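Local coordinates for protein aspartate aminotransferase (Thermotoga maritima, PDB 1O4S) that catalyses the reversible pyridoxal-phosphate-dependent transfer of an amino group from L-aspartate to 2-oxoglutarate, giving oxaloacetate and L-glutamate, as a homodimer, at residues A110-F115 and H274-I279; A117-L122 and S269-H274; V136-Q141 and I211-Y216; T251-G256 and Q284-K289. All blocks are in the same frame, centred on the assembly; numbering follows the deposited sequence. Where two conformers were deposited one is given.

In the fold
Following the chain from the N terminus, the first contact-forming element is helix 109-121, which supplies the opening halves of contact 1 and contact 2. Helix 138-144 and strand 209-213 follow, where contact 3 closes a loop lying inside that of contact 2, itself nested inside the loop of contact 1. The loop before strand 256-259 opens contact 4. Helix 262-275 closes contact 2, and its end with the loop after it closes contact 1. Contact 4 closes last, on helix 281-290, and crosses both of them while following contact 3 in series. Together they tie helices around the seven-stranded sheet, with contacts 1, 3 and 4 touching PLP and all four touching the second subunit.

Contact 1: residues A110-F115 and H274-I279; sequences AKQALF and HTTSCI. With PLP (pyridoxal-5'-phosphate), chain M.
Two acceptors grip the Q112 amide nitrogen. NE2 donates an almost straight hydrogen bond to T276 OG1 (3.0 Å, 172°), which lies in the amide plane, and a second to a water 3.0 Å from NE2. That water donates to T275 OG1 at 2.8 Å, a hydroxyl also hydrogen-bonded to I271 O, so T275 and T276, at and just past the helix end, are linked to one amide. Q112 spans the gap with an extended chain, CG trans to the main-chain nitrogen (chi1 -170°). Its OE1 is taken by N108 and by Q272 of contact 2, which fixes which way round the amide sits. T276 OG1 passes its own hydrogen on to S277 O, 2.9 Å away. A valine at T276 would remove this hydroxyl and would probably leave one Q112 N-H facing a methyl group without an acceptor. On helix 109-121, A110 N and K111 N bind PLP O2P (2.8 Å) and O3P (3.0 Å), and the helix N terminus probably stabilises the phosphate charge. T276 thus accepts from Q112 of its own chain through its hydroxyl and from R254 of the second subunit through its carbonyl, touching both a phosphate-binding helix and the other subunit's phosphate arginine.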
loop_
_atom_site.group_PDB
_atom_site.type_symbol
_atom_site.label_atom_id
_atom_site.label_comp_id
_atom_site.label_asym_id
_atom_site.label_seq_id
_atom_site.Cartn_x
_atom_site.Cartn_y
_atom_site.Cartn_z
ATOM N N ALA B 110 7.747 1.231 6.741
ATOM C CA ALA B 110 7.429 2.353 7.613
ATOM C C ALA B 110 6.657 3.467 6.875
ATOM O O ALA B 110 5.916 4.216 7.481
ATOM C CB ALA B 110 8.734 2.936 8.232
ATOM N N LYS B 111 6.845 3.590 5.568
ATOM C CA LYS B 111 6.152 4.623 4.827
ATOM C C LYS B 111 4.617 4.501 4.938
ATOM O O LYS B 111 3.940 5.494 5.169
ATOM C CB LYS B 111 6.603 4.665 3.387
ATOM C CG LYS B 111 6.129 5.905 2.680
ATOM C CD LYS B 111 6.551 5.955 1.210
ATOM C CE LYS B 111 7.700 6.883 1.009
ATOM N NZ LYS B 111 7.892 7.326 -0.419
ATOM N N GLN B 112 4.074 3.302 4.769
ATOM C CA GLN B 112 2.657 3.106 4.924
ATOM C C GLN B 112 2.249 3.175 6.395
ATOM O O GLN B 112 1.142 3.598 6.680
ATOM C CB GLN B 112 2.193 1.788 4.260
ATOM C CG GLN B 112 0.644 1.676 4.183
ATOM C CD GLN B 112 0.109 0.322 3.700
ATOM O OE1 GLN B 112 0.791 -0.711 3.768
ATOM N NE2 GLN B 112 -1.128 0.336 3.211
ATOM N N ALA B 113 3.119 2.825 7.342
ATOM C CA ALA B 113 2.774 3.024 8.740
ATOM C C ALA B 113 2.546 4.498 8.996
ATOM O O ALA B 113 1.573 4.865 9.673
ATOM C CB ALA B 113 3.805 2.493 9.650
ATOM N N LEU B 114 3.408 5.349 8.436
ATOM C CA LEU B 114 3.269 6.792 8.571
ATOM C C LEU B 114 1.953 7.270 7.926
ATOM O O LEU B 114 1.181 7.968 8.533
ATOM C CB LEU B 114 4.484 7.504 7.953
ATOM C CG LEU B 114 5.831 7.368 8.717
ATOM C CD1 LEU B 114 7.126 7.379 7.826
ATOM C CD2 LEU B 114 5.940 8.478 9.832
ATOM N N PHE B 115 1.703 6.880 6.685
ATOM C CA PHE B 115 0.510 7.305 5.996
ATOM C C PHE B 115 -0.763 6.898 6.754
ATOM O O PHE B 115 -1.686 7.710 6.930
ATOM C CB PHE B 115 0.488 6.731 4.584
ATOM C CG PHE B 115 -0.731 7.108 3.818
ATOM C CD1 PHE B 115 -1.664 6.156 3.454
ATOM C CD2 PHE B 115 -0.960 8.432 3.466
ATOM C CE1 PHE B 115 -2.833 6.512 2.764
ATOM C CE2 PHE B 115 -2.137 8.783 2.785
ATOM C CZ PHE B 115 -3.055 7.808 2.421
ATOM N N HIS B 274 -8.515 -1.668 4.119
ATOM C CA HIS B 274 -9.288 -1.216 2.984
ATOM C C HIS B 274 -8.431 -0.657 1.854
ATOM O O HIS B 274 -8.925 -0.533 0.735
ATOM C CB HIS B 274 -10.322 -0.192 3.432
ATOM C CG HIS B 274 -11.337 -0.757 4.369
ATOM N ND1 HIS B 274 -12.144 -1.817 4.019
ATOM C CD2 HIS B 274 -11.663 -0.430 5.641
ATOM C CE1 HIS B 274 -12.925 -2.125 5.038
ATOM N NE2 HIS B 274 -12.638 -1.311 6.040
ATOM N N THR B 275 -7.176 -0.321 2.151
ATOM C CA THR B 275 -6.309 0.324 1.169
ATOM C C THR B 275 -5.469 -0.676 0.368
ATOM O O THR B 275 -5.544 -0.681 -0.844
ATOM C CB THR B 275 -5.407 1.416 1.788
ATOM O OG1 THR B 275 -4.649 0.896 2.886
ATOM C CG2 THR B 275 -6.257 2.587 2.352
ATOM N N THR B 276 -4.656 -1.477 1.048
ATOM C CA THR B 276 -3.806 -2.494 0.436
ATOM C C THR B 276 -4.136 -3.893 0.913
ATOM O O THR B 276 -3.626 -4.862 0.358
ATOM C CB THR B 276 -2.303 -2.278 0.783
ATOM O OG1 THR B 276 -2.116 -2.280 2.214
ATOM C CG2 THR B 276 -1.824 -0.965 0.323
ATOM N N SER B 277 -4.945 -3.980 1.960
ATOM C CA SER B 277 -5.089 -5.189 2.740
ATOM C C SER B 277 -3.734 -5.610 3.344
ATOM O O SER B 277 -2.800 -4.787 3.479
ATOM C CB SER B 277 -5.669 -6.309 1.896
ATOM O OG SER B 277 -6.346 -7.173 2.767
ATOM N N CYS B 278 -3.627 -6.876 3.702
ATOM C CA CYS B 278 -2.411 -7.463 4.211
ATOM C C CYS B 278 -1.228 -7.246 3.263
ATOM O O CYS B 278 -1.374 -7.107 2.056
ATOM C CB CYS B 278 -2.615 -8.971 4.439
ATOM S SG CYS B 278 -3.167 -9.900 2.983
ATOM N N ILE B 279 -0.038 -7.233 3.824
ATOM C CA ILE B 279 1.187 -7.146 3.016
ATOM C C ILE B 279 1.570 -8.529 2.512
ATOM O O ILE B 279 1.125 -9.552 3.000
ATOM C CB ILE B 279 2.357 -6.445 3.761
ATOM C CG1 ILE B 279 3.070 -7.361 4.761
ATOM C CG2 ILE B 279 1.873 -5.180 4.469
ATOM C CD1 ILE B 279 4.437 -6.824 5.264
HETATM N N1 PLP M . 11.498 7.452 7.369
HETATM C C2 PLP M . 12.715 7.901 6.896
HETATM C C2A PLP M . 13.139 9.257 7.380
HETATM C C3 PLP M . 13.472 7.138 5.993
HETATM O O3 PLP M . 14.554 7.550 5.592
HETATM C C4 PLP M . 13.022 5.868 5.599
HETATM C C4A PLP M . 13.866 5.016 4.626
HETATM C C5 PLP M . 11.779 5.443 6.129
HETATM C C6 PLP M . 11.042 6.247 6.996
HETATM C C5A PLP M . 11.100 4.120 5.846
HETATM O O4P PLP M . 11.024 3.516 4.566
HETATM P P PLP M . 10.369 2.072 4.346
HETATM O O1P PLP M . 11.276 1.516 3.312
HETATM O O2P PLP M . 10.343 1.327 5.616
HETATM O O3P PLP M . 9.055 2.480 3.805
HETATM O O HOH W 1 -2.727 2.830 3.520
#

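Contact 2: residues A117-L122 and S269-H274; sequences AFMALL and SKIQSH
Apolar contact alone joins M119 and A120 of one helix to I271 of the other; no hydrogen bond crosses. I271 brings two branches to M119 CB, its CD1 at 4.0 Å and its CG2 at 4.2 Å, while CG1 lies alongside the methyl of A120 (A120 CB to I271 CG1, 4.4 Å). Turning CG1 away from its carbonyl carbon (chi1 -53°) aims the CD1 end across the gap. Across 117-122 and 269-274 the backbones come nearest at A120 and I271, CA to CA 7.1 Å, where the small alanine makes room for the branched chain. Polar bonding involves other partners: M119 O accepts from S15 of the second subunit, and Q272 binds N116 and Q112. From that same subunit, I18 packs on I271 and L144 on M119. Within the large, PLP-binding domain, helix 109-121 turns F118 to helix 138-144 and strand 209-213, whereas helix 262-275 sets S269 and Q272 against strand 104-107, at one edge of the seven-stranded sheet.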
loop_
_atom_site.group_PDB
_atom_site.type_symbol
_atom_site.label_atom_id
_atom_site.label_comp_id
_atom_site.label_asym_id
_atom_site.label_seq_id
_atom_site.Cartn_x
_atom_site.Cartn_y
_atom_site.Cartn_z
ATOM N N ALA B 117 -1.072 6.342 9.949
ATOM C CA ALA B 117 -1.157 7.185 11.153
ATOM C C ALA B 117 -1.856 8.516 10.870
ATOM O O ALA B 117 -2.777 8.940 11.597
ATOM C CB ALA B 117 0.248 7.434 11.753
ATOM N N PHE B 118 -1.424 9.173 9.800
ATOM C CA PHE B 118 -2.021 10.443 9.420
ATOM C C PHE B 118 -3.487 10.257 9.038
ATOM O O PHE B 118 -4.319 11.048 9.421
ATOM C CB PHE B 118 -1.224 11.064 8.289
ATOM C CG PHE B 118 0.200 11.422 8.684
ATOM C CD1 PHE B 118 0.462 12.077 9.889
ATOM C CD2 PHE B 118 1.267 11.139 7.836
ATOM C CE1 PHE B 118 1.760 12.425 10.235
ATOM C CE2 PHE B 118 2.559 11.500 8.167
ATOM C CZ PHE B 118 2.807 12.125 9.367
ATOM N N MET B 119 -3.797 9.207 8.278
ATOM C CA MET B 119 -5.172 8.952 7.860
ATOM C C MET B 119 -6.058 8.595 9.089
ATOM O O MET B 119 -7.261 8.929 9.138
ATOM C CB MET B 119 -5.214 7.789 6.857
ATOM C CG MET B 119 -4.659 8.059 5.502
ATOM S SD MET B 119 -5.650 9.270 4.563
ATOM C CE MET B 119 -7.020 8.312 4.095
ATOM N N ALA B 120 -5.458 7.937 10.078
ATOM C CA ALA B 120 -6.197 7.473 11.234
ATOM C C ALA B 120 -6.427 8.563 12.240
ATOM O O ALA B 120 -7.430 8.545 12.922
ATOM C CB ALA B 120 -5.511 6.311 11.877
ATOM N N LEU B 121 -5.540 9.541 12.292
ATOM C CA LEU B 121 -5.564 10.540 13.335
ATOM C C LEU B 121 -5.976 11.924 12.871
ATOM O O LEU B 121 -6.346 12.747 13.702
ATOM C CB LEU B 121 -4.178 10.670 13.980
ATOM C CG LEU B 121 -3.605 9.443 14.654
ATOM C CD1 LEU B 121 -2.272 9.811 15.269
ATOM C CD2 LEU B 121 -4.581 8.892 15.679
ATOM N N LEU B 122 -5.851 12.218 11.588
ATOM C CA LEU B 122 -6.085 13.567 11.097
ATOM C C LEU B 122 -7.475 13.720 10.488
ATOM O O LEU B 122 -7.846 12.999 9.568
ATOM C CB LEU B 122 -5.064 13.958 10.043
ATOM C CG LEU B 122 -3.584 13.982 10.397
ATOM C CD1 LEU B 122 -2.808 14.643 9.242
ATOM C CD2 LEU B 122 -3.310 14.706 11.744
ATOM N N SER B 269 -5.518 -0.305 11.502
ATOM C CA SER B 269 -5.776 -1.600 10.906
ATOM C C SER B 269 -6.926 -1.545 9.879
ATOM O O SER B 269 -6.900 -2.217 8.855
ATOM C CB SER B 269 -5.956 -2.658 12.034
ATOM O OG SER B 269 -4.755 -2.536 12.763
ATOM N N LYS B 270 -7.922 -0.717 10.152
ATOM C CA LYS B 270 -8.990 -0.449 9.212
ATOM C C LYS B 270 -8.459 0.232 7.959
ATOM O O LYS B 270 -8.784 -0.192 6.899
ATOM C CB LYS B 270 -10.082 0.406 9.861
ATOM C CG LYS B 270 -10.892 -0.336 10.893
ATOM C CD LYS B 270 -11.893 0.611 11.568
ATOM C CE LYS B 270 -12.592 -0.063 12.750
ATOM N NZ LYS B 270 -13.003 0.924 13.804
ATOM N N ILE B 271 -7.612 1.249 8.097
ATOM C CA ILE B 271 -6.976 1.876 6.945
ATOM C C ILE B 271 -6.227 0.811 6.107
ATOM O O ILE B 271 -6.390 0.747 4.893
ATOM C CB ILE B 271 -5.967 3.012 7.337
ATOM C CG1 ILE B 271 -6.575 4.076 8.276
ATOM C CG2 ILE B 271 -5.448 3.719 6.059
ATOM C CD1 ILE B 271 -7.749 4.767 7.702
ATOM N N GLN B 272 -5.396 0.008 6.779
ATOM C CA GLN B 272 -4.536 -0.989 6.139
ATOM C C GLN B 272 -5.397 -1.935 5.359
ATOM O O GLN B 272 -5.134 -2.234 4.199
ATOM C CB GLN B 272 -3.707 -1.762 7.194
ATOM C CG GLN B 272 -2.690 -2.788 6.626
ATOM C CD GLN B 272 -1.514 -2.157 5.925
ATOM O OE1 GLN B 272 -1.117 -1.059 6.253
ATOM N NE2 GLN B 272 -0.927 -2.877 4.996
ATOM N N SER B 273 -6.480 -2.352 5.999
ATOM C CA SER B 273 -7.342 -3.366 5.456
ATOM C C SER B 273 -8.035 -2.912 4.150
ATOM O O SER B 273 -8.147 -3.696 3.187
ATOM C CB SER B 273 -8.393 -3.752 6.501
ATOM O OG SER B 273 -9.310 -4.638 5.950
ATOM N N HIS B 274 -8.515 -1.668 4.119
ATOM C CA HIS B 274 -9.288 -1.216 2.984
ATOM C C HIS B 274 -8.431 -0.657 1.854
ATOM O O HIS B 274 -8.925 -0.533 0.735
ATOM C CB HIS B 274 -10.322 -0.192 3.432
ATOM C CG HIS B 274 -11.337 -0.757 4.369
ATOM N ND1 HIS B 274 -12.144 -1.817 4.019
ATOM C CD2 HIS B 274 -11.663 -0.430 5.641
ATOM C CE1 HIS B 274 -12.925 -2.125 5.038
ATOM N NE2 HIS B 274 -12.638 -1.311 6.040
#

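Contact 3: residues V136-Q141 and I211-Y216; sequences VSYIPQ and ISDEVY. With PLP (pyridoxal-5'-phosphate), chain M.
A very short hydrogen bond runs from Y138 OH to D213 OD2, 2.5 Å long, and reaches the carboxylate on its anti side, 31° out of its plane. The site belongs to the fold-type I PLP enzymes, in which an aspartate at the end of a central strand faces the pyridine nitrogen. Here D213 OD2 also lies 2.6 Å from PLP N1, so one oxygen meets both the tyrosine and the cofactor ring. D213 reaches them with CG swung trans to its own nitrogen (chi1 -179°). Ring and carboxylate planes stand 80° apart, OD2 arriving at the phenol edge. The other oxygen, D213 OD1, takes a weak bond from V215 N at 3.4 Å, and the carbonyl of D213 is held by N181. W135 packs edge-to-face with the Y138 ring, and the phenol oxygen lies near the PLP methyl (Y138 OH to PLP C2A, 3.7 Å). Beyond the strand, V215 CG2 leans on PLP C6 at 3.6 Å. S212 OG braces the following turn, donating to the anti lone pair of E214 OE2 at 2.7 Å. Y216 presents its ring edge to the cofactor's phenolic oxygen, and its OH, also bonded to Y328, sits 2.5 Å from PLP O3.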
loop_
_atom_site.group_PDB
_atom_site.type_symbol
_atom_site.label_atom_id
_atom_site.label_comp_id
_atom_site.label_asym_id
_atom_site.label_seq_id
_atom_site.Cartn_x
_atom_site.Cartn_y
_atom_site.Cartn_z
ATOM N N VAL B 136 11.505 13.819 2.706
ATOM C CA VAL B 136 10.663 14.255 1.602
ATOM C C VAL B 136 9.223 13.758 1.562
ATOM O O VAL B 136 8.423 14.326 0.826
ATOM C CB VAL B 136 11.324 13.946 0.243
ATOM C CG1 VAL B 136 12.603 14.731 0.098
ATOM C CG2 VAL B 136 11.601 12.442 0.081
ATOM N N SER B 137 8.868 12.739 2.334
ATOM C CA SER B 137 7.563 12.094 2.135
ATOM C C SER B 137 6.505 12.487 3.148
ATOM O O SER B 137 5.309 12.318 2.917
ATOM C CB SER B 137 7.723 10.556 2.117
ATOM O OG SER B 137 7.805 10.075 0.772
ATOM N N TYR B 138 6.939 13.026 4.277
ATOM C CA TYR B 138 6.025 13.327 5.360
ATOM C C TYR B 138 4.920 14.317 4.945
ATOM O O TYR B 138 3.724 14.122 5.252
ATOM C CB TYR B 138 6.798 13.916 6.546
ATOM C CG TYR B 138 7.767 13.005 7.268
ATOM C CD1 TYR B 138 7.473 11.659 7.509
ATOM C CD2 TYR B 138 8.970 13.512 7.763
ATOM C CE1 TYR B 138 8.353 10.864 8.214
ATOM C CE2 TYR B 138 9.853 12.728 8.453
ATOM C CZ TYR B 138 9.542 11.408 8.700
ATOM O OH TYR B 138 10.436 10.636 9.412
ATOM N N ILE B 139 5.337 15.399 4.299
ATOM C CA ILE B 139 4.441 16.469 3.957
ATOM C C ILE B 139 3.444 15.990 2.888
ATOM O O ILE B 139 2.252 16.183 3.051
ATOM C CB ILE B 139 5.256 17.749 3.559
ATOM C CG1 ILE B 139 5.847 18.353 4.849
ATOM C CG2 ILE B 139 4.376 18.763 2.809
ATOM C CD1 ILE B 139 6.808 19.530 4.657
ATOM N N PRO B 140 3.915 15.376 1.807
ATOM C CA PRO B 140 2.999 14.726 0.873
ATOM C C PRO B 140 1.944 13.876 1.583
ATOM O O PRO B 140 0.780 14.028 1.252
ATOM C CB PRO B 140 3.942 13.896 0.017
ATOM C CG PRO B 140 5.153 14.821 -0.091
ATOM C CD PRO B 140 5.308 15.311 1.319
ATOM N N GLN B 141 2.336 13.084 2.579
ATOM C CA GLN B 141 1.406 12.174 3.270
ATOM C C GLN B 141 0.377 12.936 4.076
ATOM O O GLN B 141 -0.833 12.636 4.033
ATOM C CB GLN B 141 2.159 11.205 4.173
ATOM C CG GLN B 141 3.009 10.189 3.445
ATOM C CD GLN B 141 3.744 9.256 4.383
ATOM O OE1 GLN B 141 3.975 9.607 5.536
ATOM N NE2 GLN B 141 4.111 8.076 3.900
ATOM N N ILE B 211 4.127 11.184 17.036
ATOM C CA ILE B 211 4.427 10.183 16.027
ATOM C C ILE B 211 5.936 10.137 15.871
ATOM O O ILE B 211 6.557 11.128 15.499
ATOM C CB ILE B 211 3.769 10.534 14.699
ATOM C CG1 ILE B 211 2.241 10.669 14.863
ATOM C CG2 ILE B 211 4.131 9.482 13.668
ATOM C CD1 ILE B 211 1.542 11.256 13.650
ATOM N N SER B 212 6.525 8.978 16.156
ATOM C CA SER B 212 7.974 8.828 16.185
ATOM C C SER B 212 8.466 7.807 15.183
ATOM O O SER B 212 8.183 6.625 15.316
ATOM C CB SER B 212 8.461 8.437 17.578
ATOM O OG SER B 212 9.856 8.596 17.616
ATOM N N ASP B 213 9.197 8.296 14.192
ATOM C CA ASP B 213 9.744 7.502 13.110
ATOM C C ASP B 213 11.172 7.146 13.470
ATOM O O ASP B 213 12.104 7.936 13.241
ATOM C CB ASP B 213 9.706 8.329 11.827
ATOM C CG ASP B 213 10.248 7.585 10.612
ATOM O OD1 ASP B 213 10.777 6.442 10.762
ATOM O OD2 ASP B 213 10.193 8.110 9.465
ATOM N N GLU B 214 11.343 5.926 13.972
ATOM C CA GLU B 214 12.608 5.454 14.505
ATOM C C GLU B 214 13.264 4.361 13.644
ATOM O O GLU B 214 13.931 3.470 14.144
ATOM C CB GLU B 214 12.381 5.030 15.976
ATOM C CG GLU B 214 12.235 6.253 16.904
ATOM C CD GLU B 214 12.023 5.953 18.394
ATOM O OE1 GLU B 214 12.612 4.975 18.960
ATOM O OE2 GLU B 214 11.269 6.744 19.033
ATOM N N VAL B 215 13.085 4.448 12.336
ATOM C CA VAL B 215 13.542 3.392 11.435
ATOM C C VAL B 215 15.062 3.211 11.402
ATOM O O VAL B 215 15.548 2.149 10.995
ATOM C CB VAL B 215 13.102 3.570 9.974
ATOM C CG1 VAL B 215 11.703 3.180 9.819
ATOM C CG2 VAL B 215 13.373 4.983 9.456
ATOM N N TYR B 216 15.797 4.249 11.830
ATOM C CA TYR B 216 17.262 4.231 11.818
ATOM C C TYR B 216 17.812 3.940 13.188
ATOM O O TYR B 216 18.992 4.082 13.401
ATOM C CB TYR B 216 17.808 5.566 11.309
ATOM C CG TYR B 216 17.512 5.835 9.856
ATOM C CD1 TYR B 216 18.243 5.212 8.861
ATOM C CD2 TYR B 216 16.541 6.735 9.473
ATOM C CE1 TYR B 216 18.008 5.467 7.541
ATOM C CE2 TYR B 216 16.288 6.993 8.129
ATOM C CZ TYR B 216 17.025 6.344 7.174
ATOM O OH TYR B 216 16.806 6.562 5.845
HETATM N N1 PLP M . 11.498 7.452 7.369
HETATM C C2 PLP M . 12.715 7.901 6.896
HETATM C C2A PLP M . 13.139 9.257 7.380
HETATM C C3 PLP M . 13.472 7.138 5.993
HETATM O O3 PLP M . 14.554 7.550 5.592
HETATM C C4 PLP M . 13.022 5.868 5.599
HETATM C C4A PLP M . 13.866 5.016 4.626
HETATM C C5 PLP M . 11.779 5.443 6.129
HETATM C C6 PLP M . 11.042 6.247 6.996
HETATM C C5A PLP M . 11.100 4.120 5.846
HETATM O O4P PLP M . 11.024 3.516 4.566
HETATM P P PLP M . 10.369 2.072 4.346
HETATM O O1P PLP M . 11.276 1.516 3.312
HETATM O O2P PLP M . 10.343 1.327 5.616
HETATM O O3P PLP M . 9.055 2.480 3.805
#

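Contact 4: residues T251-G256 and Q284-K289; sequences TGWRVG and QYAALK. With PLP (pyridoxal-5'-phosphate), chain M.
W253 lies with one face of its six-membered ring against A286, whose CB sits 3.9 Å from the centroid and 17° off the normal, a CH-pi contact. Two residues on, V255 CG1 meets A287 CB at 3.6 Å. Both contacts hold helix 281-290 against the aminotransferase family signature, which contains the phosphate-binding R254 and K246, the lysine that carries the cofactor in the internal aldimine but is unattached here, and extends through V255. The indole is positioned by a bond from its NE1 to T55 and by neighbouring V282 and A283; F244 pairs with the backbone of V255. Between W253 and V255, R254 has a positive phi (55°), and its side chain, bent at chi2 and chi3, serves PLP instead of the helix. Its guanidinium meets the phosphate edge-on with two bonds, R254 NH1 to O1P and R254 NH2 to O3P, both 2.8 Å. From the second subunit, the T276 carbonyl also takes NH2. A leucine replacing R254 would take away both phosphate bonds and would probably leave the phosphate charge poorly balanced and the T276 carbonyl without this donor. Within its own loop, R254 NH1 also donates to T251 O at 3.0 Å, in the carbonyl plane.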
loop_
_atom_site.group_PDB
_atom_site.type_symbol
_atom_site.label_atom_id
_atom_site.label_comp_id
_atom_site.label_asym_id
_atom_site.label_seq_id
_atom_site.Cartn_x
_atom_site.Cartn_y
_atom_site.Cartn_z
ATOM N N THR B 251 14.887 -3.107 2.232
ATOM C CA THR B 251 14.055 -2.024 1.682
ATOM C C THR B 251 13.048 -2.499 0.643
ATOM O O THR B 251 11.907 -2.057 0.681
ATOM C CB THR B 251 14.910 -0.899 1.037
ATOM O OG1 THR B 251 15.893 -1.507 0.223
ATOM C CG2 THR B 251 15.633 -0.045 2.065
ATOM N N GLY B 252 13.455 -3.370 -0.281
ATOM C CA GLY B 252 12.571 -3.861 -1.318
ATOM C C GLY B 252 11.475 -4.831 -0.852
ATOM O O GLY B 252 10.566 -5.090 -1.597
ATOM N N TRP B 253 11.575 -5.343 0.368
ATOM C CA TRP B 253 10.564 -6.228 0.974
ATOM C C TRP B 253 9.280 -5.498 1.374
ATOM O O TRP B 253 8.219 -6.089 1.293
ATOM C CB TRP B 253 11.105 -6.999 2.173
ATOM C CG TRP B 253 12.091 -8.021 1.814
ATOM C CD1 TRP B 253 13.462 -7.883 1.759
ATOM C CD2 TRP B 253 11.815 -9.374 1.509
ATOM N NE1 TRP B 253 14.039 -9.085 1.438
ATOM C CE2 TRP B 253 13.045 -10.008 1.240
ATOM C CE3 TRP B 253 10.635 -10.124 1.410
ATOM C CZ2 TRP B 253 13.125 -11.343 0.884
ATOM C CZ3 TRP B 253 10.723 -11.447 1.042
ATOM C CH2 TRP B 253 11.959 -12.038 0.794
ATOM N N ARG B 254 9.400 -4.211 1.700
ATOM C CA ARG B 254 8.325 -3.336 2.175
ATOM C C ARG B 254 7.619 -3.899 3.396
ATOM O O ARG B 254 6.441 -4.237 3.296
ATOM C CB ARG B 254 7.296 -3.014 1.065
ATOM C CG ARG B 254 7.872 -2.856 -0.348
ATOM C CD ARG B 254 8.815 -1.690 -0.572
ATOM N NE ARG B 254 8.293 -0.440 -0.037
ATOM C CZ ARG B 254 8.753 0.224 1.020
ATOM N NH1 ARG B 254 9.799 -0.206 1.705
ATOM N NH2 ARG B 254 8.149 1.345 1.400
ATOM N N VAL B 255 8.344 -4.032 4.512
ATOM C CA VAL B 255 7.779 -4.460 5.783
ATOM C C VAL B 255 8.173 -3.475 6.871
ATOM O O VAL B 255 9.355 -3.290 7.171
ATOM C CB VAL B 255 8.307 -5.807 6.261
ATOM C CG1 VAL B 255 7.481 -6.302 7.467
ATOM C CG2 VAL B 255 8.341 -6.778 5.163
ATOM N N GLY B 256 7.165 -2.844 7.454
ATOM C CA GLY B 256 7.349 -1.987 8.586
ATOM C C GLY B 256 6.163 -2.216 9.487
ATOM O O GLY B 256 5.333 -3.109 9.227
ATOM N N GLN B 284 6.137 -11.206 5.124
ATOM C CA GLN B 284 5.802 -11.404 6.522
ATOM C C GLN B 284 6.657 -12.482 7.109
ATOM O O GLN B 284 7.207 -12.278 8.189
ATOM C CB GLN B 284 4.339 -11.683 6.717
ATOM C CG GLN B 284 3.477 -10.538 6.289
ATOM C CD GLN B 284 2.036 -10.664 6.729
ATOM O OE1 GLN B 284 1.765 -10.740 7.907
ATOM N NE2 GLN B 284 1.122 -10.628 5.790
ATOM N N TYR B 285 6.804 -13.603 6.421
ATOM C CA TYR B 285 7.672 -14.655 6.925
ATOM C C TYR B 285 9.135 -14.279 6.929
ATOM O O TYR B 285 9.872 -14.645 7.865
ATOM C CB TYR B 285 7.405 -16.000 6.237
ATOM C CG TYR B 285 6.095 -16.569 6.767
ATOM C CD1 TYR B 285 4.914 -16.435 6.058
ATOM C CD2 TYR B 285 6.039 -17.178 8.018
ATOM C CE1 TYR B 285 3.723 -16.915 6.544
ATOM C CE2 TYR B 285 4.844 -17.665 8.512
ATOM C CZ TYR B 285 3.693 -17.527 7.751
ATOM O OH TYR B 285 2.513 -17.995 8.208
ATOM N N ALA B 286 9.551 -13.506 5.935
ATOM C CA ALA B 286 10.918 -13.000 5.907
ATOM C C ALA B 286 11.193 -12.112 7.165
ATOM O O ALA B 286 12.201 -12.263 7.825
ATOM C CB ALA B 286 11.158 -12.231 4.630
ATOM N N ALA B 287 10.268 -11.212 7.480
ATOM C CA ALA B 287 10.390 -10.320 8.621
ATOM C C ALA B 287 10.382 -11.054 9.967
ATOM O O ALA B 287 11.118 -10.728 10.880
ATOM C CB ALA B 287 9.283 -9.235 8.559
ATOM N N LEU B 288 9.586 -12.096 10.064
ATOM C CA LEU B 288 9.516 -12.876 11.280
ATOM C C LEU B 288 10.909 -13.482 11.560
ATOM O O LEU B 288 11.399 -13.416 12.681
ATOM C CB LEU B 288 8.392 -13.916 11.158
ATOM C CG LEU B 288 8.147 -14.905 12.287
ATOM C CD1 LEU B 288 7.768 -14.183 13.585
ATOM C CD2 LEU B 288 7.045 -15.853 11.858
ATOM N N LYS B 289 11.580 -13.989 10.531
ATOM C CA LYS B 289 12.942 -14.491 10.674
ATOM C C LYS B 289 13.929 -13.358 10.940
ATOM O O LYS B 289 14.902 -13.513 11.680
ATOM C CB LYS B 289 13.343 -15.262 9.406
ATOM C CG LYS B 289 14.804 -15.787 9.348
ATOM C CD LYS B 289 15.178 -16.765 10.490
ATOM C CE LYS B 289 14.379 -18.078 10.468
ATOM N NZ LYS B 289 14.848 -19.121 11.482
HETATM N N1 PLP M . 11.498 7.452 7.369
HETATM C C2 PLP M . 12.715 7.901 6.896
HETATM C C2A PLP M . 13.139 9.257 7.380
HETATM C C3 PLP M . 13.472 7.138 5.993
HETATM O O3 PLP M . 14.554 7.550 5.592
HETATM C C4 PLP M . 13.022 5.868 5.599
HETATM C C4A PLP M . 13.866 5.016 4.626
HETATM C C5 PLP M . 11.779 5.443 6.129
HETATM C C6 PLP M . 11.042 6.247 6.996
HETATM C C5A PLP M . 11.100 4.120 5.846
HETATM O O4P PLP M . 11.024 3.516 4.566
HETATM P P PLP M . 10.369 2.072 4.346
HETATM O O1P PLP M . 11.276 1.516 3.312
HETATM O O2P PLP M . 10.343 1.327 5.616
HETATM O O3P PLP M . 9.055 2.480 3.805
#